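Local coordinates for protein botulinum neurotoxin type G (Clostridium botulinum, PDB 3MPP) that uses this receptor-binding domain to attach the neurotoxin to the host cell surface, ahead of delivery of its light-chain protease into the cytosol, at residues T92-I97 with I182-I187; G231-Y236 with D299-E304; R235-Y240 with R284-K289. The protein carries 4 engineered substitutions. One frame throughout, in Å; residues are numbered along the deposited sequence.

Contact 1 (T92-I97 with I182-I187)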
loop_
_atom_site.group_PDB
_atom_site.type_symbol
_atom_site.label_atom_id
_atom_site.label_comp_id
_atom_site.label_asym_id
_atom_site.label_seq_id
_atom_site.Cartn_x
_atom_site.Cartn_y
_atom_site.Cartn_z
ATOM N N THR A 92 -13.519 -15.820 -8.525
ATOM C CA THR A 92 -14.210 -14.561 -8.718
ATOM C C THR A 92 -14.235 -13.814 -7.381
ATOM O O THR A 92 -14.288 -14.436 -6.310
ATOM C CB THR A 92 -15.644 -14.839 -9.217
ATOM O OG1 THR A 92 -15.559 -15.627 -10.399
ATOM C CG2 THR A 92 -16.391 -13.554 -9.536
ATOM N N ILE A 93 -14.156 -12.490 -7.439
ATOM C CA ILE A 93 -14.303 -11.673 -6.242
ATOM C C ILE A 93 -15.450 -10.680 -6.389
ATOM O O ILE A 93 -16.114 -10.354 -5.413
ATOM C CB ILE A 93 -13.011 -10.917 -5.872
ATOM C CG1 ILE A 93 -12.533 -10.040 -7.019
ATOM C CG2 ILE A 93 -11.907 -11.901 -5.459
ATOM C CD1 ILE A 93 -11.457 -9.036 -6.587
ATOM N N ILE A 94 -15.668 -10.198 -7.612
ATOM C CA ILE A 94 -16.756 -9.266 -7.890
ATOM C C ILE A 94 -17.413 -9.651 -9.210
ATOM O O ILE A 94 -16.724 -9.903 -10.199
ATOM C CB ILE A 94 -16.259 -7.810 -8.001
ATOM C CG1 ILE A 94 -15.385 -7.425 -6.801
ATOM C CG2 ILE A 94 -17.445 -6.856 -8.115
ATOM C CD1 ILE A 94 -14.626 -6.110 -6.990
ATOM N N SER A 95 -18.741 -9.702 -9.235
ATOM C CA SER A 95 -19.427 -10.078 -10.460
ATOM C C SER A 95 -20.766 -9.382 -10.629
ATOM O O SER A 95 -21.423 -9.012 -9.653
ATOM C CB SER A 95 -19.636 -11.589 -10.517
ATOM O OG SER A 95 -20.709 -11.976 -9.678
ATOM N N CYS A 96 -21.150 -9.217 -11.891
ATOM C CA CYS A 96 -22.430 -8.654 -12.276
ATOM C C CYS A 96 -22.916 -9.489 -13.456
ATOM O O CYS A 96 -22.647 -9.170 -14.617
ATOM C CB CYS A 96 -22.249 -7.198 -12.689
ATOM S SG CYS A 96 -23.772 -6.271 -12.925
ATOM N N ILE A 97 -23.635 -10.561 -13.144
ATOM C CA ILE A 97 -23.900 -11.626 -14.100
ATOM C C ILE A 97 -25.374 -11.992 -14.078
ATOM O O ILE A 97 -26.017 -11.957 -13.032
ATOM C CB ILE A 97 -23.102 -12.896 -13.741
ATOM C CG1 ILE A 97 -21.587 -12.630 -13.786
ATOM C CG2 ILE A 97 -23.515 -14.077 -14.634
ATOM C CD1 ILE A 97 -20.992 -12.659 -15.174
ATOM N N ILE A 182 -24.752 -6.506 -7.927
ATOM C CA ILE A 182 -23.317 -6.725 -7.931
ATOM C C ILE A 182 -22.969 -7.509 -6.679
ATOM O O ILE A 182 -23.225 -7.052 -5.563
ATOM C CB ILE A 182 -22.529 -5.409 -7.968
ATOM C CG1 ILE A 182 -22.845 -4.654 -9.266
ATOM C CG2 ILE A 182 -21.016 -5.688 -7.822
ATOM C CD1 ILE A 182 -22.238 -3.277 -9.356
ATOM N N ASP A 183 -22.404 -8.699 -6.864
ATOM C CA ASP A 183 -22.036 -9.546 -5.736
ATOM C C ASP A 183 -20.552 -9.455 -5.433
ATOM O O ASP A 183 -19.712 -9.726 -6.294
ATOM C CB ASP A 183 -22.381 -11.003 -6.004
ATOM C CG ASP A 183 -23.865 -11.291 -5.871
ATOM O OD1 ASP A 183 -24.634 -10.366 -5.526
ATOM O OD2 ASP A 183 -24.255 -12.451 -6.117
ATOM N N PHE A 184 -20.246 -9.098 -4.190
ATOM C CA PHE A 184 -18.877 -9.120 -3.687
ATOM C C PHE A 184 -18.740 -10.371 -2.847
ATOM O O PHE A 184 -19.381 -10.498 -1.788
ATOM C CB PHE A 184 -18.602 -7.873 -2.860
ATOM C CG PHE A 184 -18.741 -6.598 -3.637
ATOM C CD1 PHE A 184 -17.620 -5.909 -4.068
ATOM C CD2 PHE A 184 -19.993 -6.095 -3.949
ATOM C CE1 PHE A 184 -17.743 -4.731 -4.789
ATOM C CE2 PHE A 184 -20.129 -4.911 -4.673
ATOM C CZ PHE A 184 -19.001 -4.234 -5.094
ATOM N N LYS A 185 -17.931 -11.310 -3.333
ATOM C CA LYS A 185 -17.885 -12.644 -2.749
ATOM C C LYS A 185 -16.833 -13.489 -3.452
ATOM O O LYS A 185 -16.673 -13.389 -4.658
ATOM C CB LYS A 185 -19.263 -13.299 -2.926
ATOM C CG LYS A 185 -19.421 -14.659 -2.312
ATOM C CD LYS A 185 -20.789 -15.236 -2.676
ATOM C CE LYS A 185 -21.103 -16.488 -1.869
ATOM N NZ LYS A 185 -22.543 -16.857 -1.975
ATOM N N LEU A 186 -16.115 -14.316 -2.698
ATOM C CA LEU A 186 -15.168 -15.259 -3.290
ATOM C C LEU A 186 -15.913 -16.444 -3.890
ATOM O O LEU A 186 -16.617 -17.149 -3.178
ATOM C CB LEU A 186 -14.173 -15.770 -2.243
ATOM C CG LEU A 186 -12.934 -14.904 -1.938
ATOM C CD1 LEU A 186 -13.287 -13.446 -1.650
ATOM C CD2 LEU A 186 -12.144 -15.510 -0.766
ATOM N N ILE A 187 -15.753 -16.662 -5.195
ATOM C CA ILE A 187 -16.359 -17.821 -5.858
ATOM C C ILE A 187 -15.292 -18.753 -6.412
ATOM O O ILE A 187 -14.425 -18.314 -7.176
ATOM C CB ILE A 187 -17.265 -17.401 -7.047
ATOM C CG1 ILE A 187 -18.205 -16.250 -6.656
ATOM C CG2 ILE A 187 -18.043 -18.612 -7.587
ATOM C CD1 ILE A 187 -19.112 -16.562 -5.492
#

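Contact 2 (G231-Y236 with D299-E304)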
loop_
_atom_site.group_PDB
_atom_site.type_symbol
_atom_site.label_atom_id
_atom_site.label_comp_id
_atom_site.label_asym_id
_atom_site.label_seq_id
_atom_site.Cartn_x
_atom_site.Cartn_y
_atom_site.Cartn_z
ATOM N N GLY A 231 0.060 0.668 2.758
ATOM C CA GLY A 231 -0.869 1.668 2.252
ATOM C C GLY A 231 -1.983 2.064 3.207
ATOM O O GLY A 231 -2.922 2.742 2.800
ATOM N N ASN A 232 -1.901 1.624 4.464
ATOM C CA ASN A 232 -2.837 2.080 5.494
ATOM C C ASN A 232 -2.297 3.291 6.253
ATOM O O ASN A 232 -1.091 3.557 6.231
ATOM C CB ASN A 232 -3.137 0.945 6.477
ATOM C CG ASN A 232 -4.062 -0.087 5.886
ATOM O OD1 ASN A 232 -4.958 0.251 5.114
ATOM N ND2 ASN A 232 -3.853 -1.346 6.238
ATOM N N PRO A 233 -3.185 4.033 6.933
ATOM C CA PRO A 233 -2.683 5.175 7.709
ATOM C C PRO A 233 -1.544 4.806 8.670
ATOM O O PRO A 233 -1.559 3.762 9.322
ATOM C CB PRO A 233 -3.910 5.625 8.503
ATOM C CG PRO A 233 -5.081 5.240 7.594
ATOM C CD PRO A 233 -4.657 3.923 6.976
ATOM N N LEU A 234 -0.558 5.690 8.740
ATOM C CA LEU A 234 0.548 5.556 9.675
ATOM C C LEU A 234 0.040 5.878 11.083
ATOM O O LEU A 234 -0.714 6.827 11.255
ATOM C CB LEU A 234 1.647 6.549 9.288
ATOM C CG LEU A 234 3.024 6.363 9.925
ATOM C CD1 LEU A 234 3.649 5.017 9.543
ATOM C CD2 LEU A 234 3.928 7.525 9.518
ATOM N N ARG A 235 0.478 5.122 12.087
ATOM C CA ARG A 235 -0.026 5.314 13.453
ATOM C C ARG A 235 1.038 5.448 14.542
ATOM O O ARG A 235 2.142 4.924 14.424
ATOM C CB ARG A 235 -0.992 4.178 13.813
ATOM C CG ARG A 235 -2.246 4.221 12.939
ATOM C CD ARG A 235 -3.307 3.204 13.283
ATOM N NE ARG A 235 -4.310 3.176 12.216
ATOM C CZ ARG A 235 -5.488 3.792 12.269
ATOM N NH1 ARG A 235 -5.839 4.473 13.352
ATOM N NH2 ARG A 235 -6.323 3.713 11.244
ATOM N N TYR A 236 0.670 6.135 15.620
ATOM C CA TYR A 236 1.498 6.217 16.813
ATOM C C TYR A 236 1.430 4.901 17.573
ATOM O O TYR A 236 0.513 4.118 17.372
ATOM C CB TYR A 236 0.994 7.330 17.724
ATOM C CG TYR A 236 1.252 8.709 17.190
ATOM C CD1 TYR A 236 2.527 9.264 17.265
ATOM C CD2 TYR A 236 0.229 9.460 16.607
ATOM C CE1 TYR A 236 2.785 10.527 16.772
ATOM C CE2 TYR A 236 0.478 10.739 16.106
ATOM C CZ TYR A 236 1.776 11.262 16.199
ATOM O OH TYR A 236 2.074 12.525 15.731
ATOM N N ASP A 299 -6.882 11.040 18.061
ATOM C CA ASP A 299 -6.713 9.664 17.603
ATOM C C ASP A 299 -5.228 9.289 17.527
ATOM O O ASP A 299 -4.363 10.034 18.003
ATOM C CB ASP A 299 -7.409 9.447 16.251
ATOM C CG ASP A 299 -6.784 10.270 15.115
ATOM O OD1 ASP A 299 -5.625 10.721 15.242
ATOM O OD2 ASP A 299 -7.457 10.453 14.077
ATOM N N ASN A 300 -4.925 8.145 16.922
ATOM C CA ASN A 300 -3.544 7.682 16.888
ATOM C C ASN A 300 -2.935 7.708 15.487
ATOM O O ASN A 300 -1.979 6.987 15.201
ATOM C CB ASN A 300 -3.429 6.286 17.514
ATOM C CG ASN A 300 -4.072 5.205 16.668
ATOM O OD1 ASN A 300 -3.800 4.016 16.853
ATOM N ND2 ASN A 300 -4.925 5.608 15.730
ATOM N N ILE A 301 -3.503 8.523 14.608
ATOM C CA ILE A 301 -2.995 8.623 13.249
ATOM C C ILE A 301 -1.944 9.729 13.183
ATOM O O ILE A 301 -2.165 10.825 13.678
ATOM C CB ILE A 301 -4.120 8.902 12.240
ATOM C CG1 ILE A 301 -5.063 7.691 12.162
ATOM C CG2 ILE A 301 -3.539 9.242 10.857
ATOM C CD1 ILE A 301 -6.058 7.749 11.036
ATOM N N VAL A 302 -0.797 9.425 12.584
ATOM C CA VAL A 302 0.259 10.419 12.407
ATOM C C VAL A 302 -0.018 11.258 11.172
ATOM O O VAL A 302 -0.210 10.725 10.082
ATOM C CB VAL A 302 1.628 9.755 12.209
ATOM C CG1 VAL A 302 2.737 10.817 12.301
ATOM C CG2 VAL A 302 1.827 8.646 13.247
ATOM N N ARG A 303 -0.007 12.570 11.343
ATOM C CA ARG A 303 -0.304 13.486 10.254
ATOM C C ARG A 303 0.922 14.259 9.801
ATOM O O ARG A 303 1.825 14.530 10.586
ATOM C CB ARG A 303 -1.432 14.437 10.649
ATOM C CG ARG A 303 -2.789 13.748 10.540
ATOM C CD ARG A 303 -3.925 14.505 11.201
ATOM N NE ARG A 303 -5.116 13.657 11.167
ATOM C CZ ARG A 303 -5.449 12.803 12.128
ATOM N NH1 ARG A 303 -4.702 12.709 13.221
ATOM N NH2 ARG A 303 -6.532 12.047 12.001
ATOM N N GLU A 304 0.941 14.598 8.519
ATOM C CA GLU A 304 2.042 15.340 7.942
ATOM C C GLU A 304 2.361 16.548 8.814
ATOM O O GLU A 304 1.465 17.297 9.217
ATOM C CB GLU A 304 1.678 15.766 6.518
ATOM C CG GLU A 304 2.840 15.743 5.545
ATOM C CD GLU A 304 3.595 17.060 5.488
ATOM O OE1 GLU A 304 3.223 17.998 6.231
ATOM O OE2 GLU A 304 4.559 17.155 4.693
#

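Contact 3 (R235-Y240 with R284-K289)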
loop_
_atom_site.group_PDB
_atom_site.type_symbol
_atom_site.label_atom_id
_atom_site.label_comp_id
_atom_site.label_asym_id
_atom_site.label_seq_id
_atom_site.Cartn_x
_atom_site.Cartn_y
_atom_site.Cartn_z
ATOM N N ARG A 235 0.478 5.122 12.087
ATOM C CA ARG A 235 -0.026 5.314 13.453
ATOM C C ARG A 235 1.038 5.448 14.542
ATOM O O ARG A 235 2.142 4.924 14.424
ATOM C CB ARG A 235 -0.992 4.178 13.813
ATOM C CG ARG A 235 -2.246 4.221 12.939
ATOM C CD ARG A 235 -3.307 3.204 13.283
ATOM N NE ARG A 235 -4.310 3.176 12.216
ATOM C CZ ARG A 235 -5.488 3.792 12.269
ATOM N NH1 ARG A 235 -5.839 4.473 13.352
ATOM N NH2 ARG A 235 -6.323 3.713 11.244
ATOM N N TYR A 236 0.670 6.135 15.620
ATOM C CA TYR A 236 1.498 6.217 16.813
ATOM C C TYR A 236 1.430 4.901 17.573
ATOM O O TYR A 236 0.513 4.118 17.372
ATOM C CB TYR A 236 0.994 7.330 17.724
ATOM C CG TYR A 236 1.252 8.709 17.190
ATOM C CD1 TYR A 236 2.527 9.264 17.265
ATOM C CD2 TYR A 236 0.229 9.460 16.607
ATOM C CE1 TYR A 236 2.785 10.527 16.772
ATOM C CE2 TYR A 236 0.478 10.739 16.106
ATOM C CZ TYR A 236 1.776 11.262 16.199
ATOM O OH TYR A 236 2.074 12.525 15.731
ATOM N N ASP A 237 2.398 4.670 18.451
ATOM C CA ASP A 237 2.338 3.550 19.380
ATOM C C ASP A 237 2.237 2.198 18.682
ATOM O O ASP A 237 1.656 1.254 19.223
ATOM C CB ASP A 237 1.161 3.732 20.356
ATOM C CG ASP A 237 1.273 5.008 21.189
ATOM O OD1 ASP A 237 2.378 5.589 21.282
ATOM O OD2 ASP A 237 0.248 5.428 21.757
ATOM N N THR A 238 2.818 2.097 17.492
ATOM C CA THR A 238 2.749 0.876 16.693
ATOM C C THR A 238 4.154 0.457 16.261
ATOM O O THR A 238 4.936 1.284 15.773
ATOM C CB THR A 238 1.898 1.130 15.428
ATOM O OG1 THR A 238 0.588 1.546 15.826
ATOM C CG2 THR A 238 1.822 -0.122 14.508
ATOM N N GLN A 239 4.472 -0.825 16.398
ATOM C CA GLN A 239 5.803 -1.302 15.999
ATOM C C GLN A 239 5.986 -1.337 14.486
ATOM O O GLN A 239 5.163 -1.904 13.767
ATOM C CB GLN A 239 6.084 -2.677 16.592
ATOM C CG GLN A 239 6.140 -2.674 18.127
ATOM C CD GLN A 239 6.085 -4.075 18.671
ATOM O OE1 GLN A 239 5.306 -4.894 18.196
ATOM N NE2 GLN A 239 6.931 -4.375 19.645
ATOM N N TYR A 240 7.087 -0.746 14.024
ATOM C CA TYR A 240 7.394 -0.641 12.606
ATOM C C TYR A 240 8.853 -0.972 12.338
ATOM O O TYR A 240 9.744 -0.453 13.018
ATOM C CB TYR A 240 7.210 0.795 12.133
ATOM C CG TYR A 240 5.783 1.282 12.032
ATOM C CD1 TYR A 240 4.836 0.595 11.273
ATOM C CD2 TYR A 240 5.398 2.462 12.658
ATOM C CE1 TYR A 240 3.519 1.072 11.162
ATOM C CE2 TYR A 240 4.092 2.943 12.560
ATOM C CZ TYR A 240 3.161 2.245 11.803
ATOM O OH TYR A 240 1.863 2.730 11.699
ATOM N N ARG A 284 13.360 -1.972 15.422
ATOM C CA ARG A 284 11.916 -1.882 15.495
ATOM C C ARG A 284 11.545 -0.565 16.184
ATOM O O ARG A 284 11.931 -0.329 17.320
ATOM C CB ARG A 284 11.362 -3.090 16.240
ATOM C CG ARG A 284 9.843 -3.224 16.155
ATOM C CD ARG A 284 9.418 -4.549 16.731
ATOM N NE ARG A 284 9.756 -4.667 18.143
ATOM C CZ ARG A 284 9.605 -5.780 18.857
ATOM N NH1 ARG A 284 9.109 -6.876 18.291
ATOM N NH2 ARG A 284 9.956 -5.802 20.132
ATOM N N PHE A 285 10.838 0.296 15.464
ATOM C CA PHE A 285 10.542 1.648 15.913
ATOM C C PHE A 285 9.122 1.769 16.410
ATOM O O PHE A 285 8.226 1.056 15.949
ATOM C CB PHE A 285 10.682 2.639 14.744
ATOM C CG PHE A 285 12.088 2.800 14.239
ATOM C CD1 PHE A 285 12.904 3.811 14.737
ATOM C CD2 PHE A 285 12.586 1.962 13.246
ATOM C CE1 PHE A 285 14.207 3.973 14.273
ATOM C CE2 PHE A 285 13.893 2.115 12.769
ATOM C CZ PHE A 285 14.702 3.127 13.296
ATOM N N ILE A 286 8.913 2.708 17.329
ATOM C CA ILE A 286 7.570 3.137 17.694
ATOM C C ILE A 286 7.524 4.658 17.595
ATOM O O ILE A 286 8.330 5.343 18.203
ATOM C CB ILE A 286 7.189 2.707 19.105
ATOM C CG1 ILE A 286 7.122 1.176 19.176
ATOM C CG2 ILE A 286 5.856 3.348 19.521
ATOM C CD1 ILE A 286 6.955 0.638 20.580
ATOM N N ILE A 287 6.582 5.174 16.818
ATOM C CA ILE A 287 6.384 6.611 16.719
ATOM C C ILE A 287 5.608 7.135 17.925
ATOM O O ILE A 287 4.509 6.651 18.228
ATOM C CB ILE A 287 5.670 6.976 15.396
ATOM C CG1 ILE A 287 6.420 6.354 14.201
ATOM C CG2 ILE A 287 5.592 8.476 15.221
ATOM C CD1 ILE A 287 5.651 6.467 12.910
ATOM N N LYS A 288 6.179 8.133 18.603
ATOM C CA LYS A 288 5.546 8.750 19.773
ATOM C C LYS A 288 5.218 10.215 19.488
ATOM O O LYS A 288 5.971 10.909 18.797
ATOM C CB LYS A 288 6.494 8.714 20.996
ATOM C CG LYS A 288 7.013 7.341 21.382
ATOM C CD LYS A 288 5.871 6.376 21.714
ATOM C CE LYS A 288 5.152 6.813 22.982
ATOM N NZ LYS A 288 4.184 5.769 23.444
ATOM N N LYS A 289 4.120 10.696 20.053
ATOM C CA LYS A 289 3.805 12.115 19.989
ATOM C C LYS A 289 4.802 12.890 20.822
ATOM O O LYS A 289 5.023 12.573 21.985
ATOM C CB LYS A 289 2.389 12.388 20.502
ATOM C CG LYS A 289 1.295 11.869 19.583
ATOM C CD LYS A 289 -0.087 12.049 20.210
ATOM C CE LYS A 289 -1.096 11.111 19.554
ATOM N NZ LYS A 289 -2.507 11.371 20.005
HETATM O O HOH W 1 4.287 3.808 15.821
HETATM O O HOH W 2 2.481 8.479 21.329
#

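Contact 1 (T92-I97 with I182-I187)
Thr92 and Ile187 form an antiparallel hydrogen-bonded pair, as do Ser95 and Asp183, and Lys185 N adds a fifth backbone bond to Ile93 O at 2.9 Å, nearly straight at 168°. Between Thr92-Ile187 and Ile94-Phe184 the register shifts by one, a beta bulge; toward strand 103-108, Ile93 and Ile94 both face Val105, a classic bulge. Near the slip, Thr92 O and Lys185 O, two acceptors, stand 3.1 Å apart without bonding. CA-H...O contacts fill in the ladder, one from Leu186 CA to Thr92 O at 3.3 Å.

The apolar contacts gather on the face that carries Ile94 and Phe184. The CG2 branch of Ile94, anti to its own backbone nitrogen because chi1 is -50°, reaches over the Phe184 ring, 4.3 Å from the centroid and displaced toward the rim. The same methyl meets Ile182 CG2 at 3.8 Å, while CG1 lies by Phe184 CD1. Phe201 meets the Phe184 ring edge-to-face. On the other face Thr92 CB and Ile187 CB lie side by side, 3.7 Å apart. Asp183 OD1, also on that face, is hydrogen-bonded to Thr51 OG1.

The chemistry is that of an inner strand pair in the N-RBD sheet: five backbone bonds join the pair, strands 50-53 and 103-108 flank it, the bulge turns the chain, and the isoleucine-phenylalanine face packs against strand 195-204 of the other sheet.

Contact 2 (G231-Y236 with D299-E304)
The Tyr236 ring carries Val302 CG2 over the centre of one face, a CH-pi contact 3.7 Å from the centroid and only 8° off the ring normal, and the two side chains cross at about a right angle. Chi1 of -169° sets Val302 CG1 anti to the backbone nitrogen and leaves CG2 as the branch that meets the ring; CG1 lies near the phenol end. Tyr236 OH is hydrogen-bonded to Asp306. The guanidinium of Arg235 has Ile301 CG1 over one face, 3.5 Å from NH1, and the Asn300 side chain at its edge. A second guanidinium, that of Arg303, grips Asp299 end-on with NH1 and NH2, one to each carboxylate oxygen, and Ile301 CG2 lies over one of its faces.

Asp299 OD1 also takes the backbone N-H of Ile301, an Asx turn, with the donor above the carboxylate plane. Across the contact, Tyr236 N donates to Asn300 O at 2.8 Å and Val302 N to Leu234 O at 2.9 Å, bridging the backbones around Arg235 and Ile301. Pro233 CB meets Ile301 CD1 at 3.9 Å, and Leu234 CD2 approaches Val302 CB.

Two loops of the C-RBD are thus joined by a short backbone bridge and apolar packing of Val302 on Tyr236 and Leu234. With Arg303 and the Ile301 N-H both directed at it, Asp299 is probably held as the carboxylate, and the salt bridge would stiffen the turn that presents Ile301.

Contact 3 (R235-Y240 with R284-K289)
Arg284 lays its guanidinium against the Gln239 amide, Gln239 NE2 standing 3.1 Å above the centre of the Arg284 guanidinium with the two planes 28° apart. Both are donors and do not bond each other; Asp313 takes both, with a salt bridge to Arg284 NE and a hydrogen bond from Gln239 NE2. The bend of the arginine at chi3, 62°, turns its head over the amide. Phe285 forms a hydrogen-bonded antiparallel pair with Tyr240, its N-H meeting Tyr240 O at 2.8 Å and 175°, and the same oxygen lies at the edge of the phenylalanine ring.

Ile286 puts CG2 on Asp237 CA at 3.5 Å. Ile287 O accepts from Asp237 N in the carbonyl plane, while Ile287 N reaches water 1, which also takes the N-H of Thr238 and donates to Arg235 O. Inward, Ile287 CD1 meets Tyr240 CE2 at 3.9 Å. Tyr240 OH accepts from Arg235 N. Lys288 curls back through chi2 and chi3 to set NZ 2.8 Å from Asp237 OD1, a salt bridge made from above the carboxylate plane. Lys289 N donates to water 2, which donates in turn to that OD1; Lys289 CG makes a CH-pi contact over the centre of the Tyr236 ring, 3.5 Å from the centroid.

Direct bonds at Tyr240 and Asp237 thus flank a gap in the pairing that water 1 bridges, and the exposed Asp237 gathers a lysine and a water.

Overall arrangement
Contacts 2 and 3 form one continuous region of the C-RBD, their centres about 10 Å apart and both built on Arg235 and Tyr236. The Tyr236 ring is shared, with Val302 of contact 2 on one face and Lys289 of contact 3 on the other. A probable hydrogen bond from Lys289 NZ to Asp299 O, 3.0 Å, links strand 285-289 to 299-304, while Leu234 packs the 231-236 loop on Tyr240 and Ile287. Contact 1 belongs to the jelly-roll-like N-RBD, its centre about 32 Å from that of contact 2 and about 37 Å from that of contact 3. All three lie away from the inferred ganglioside site at Trp402, within the framework of the two subdomains.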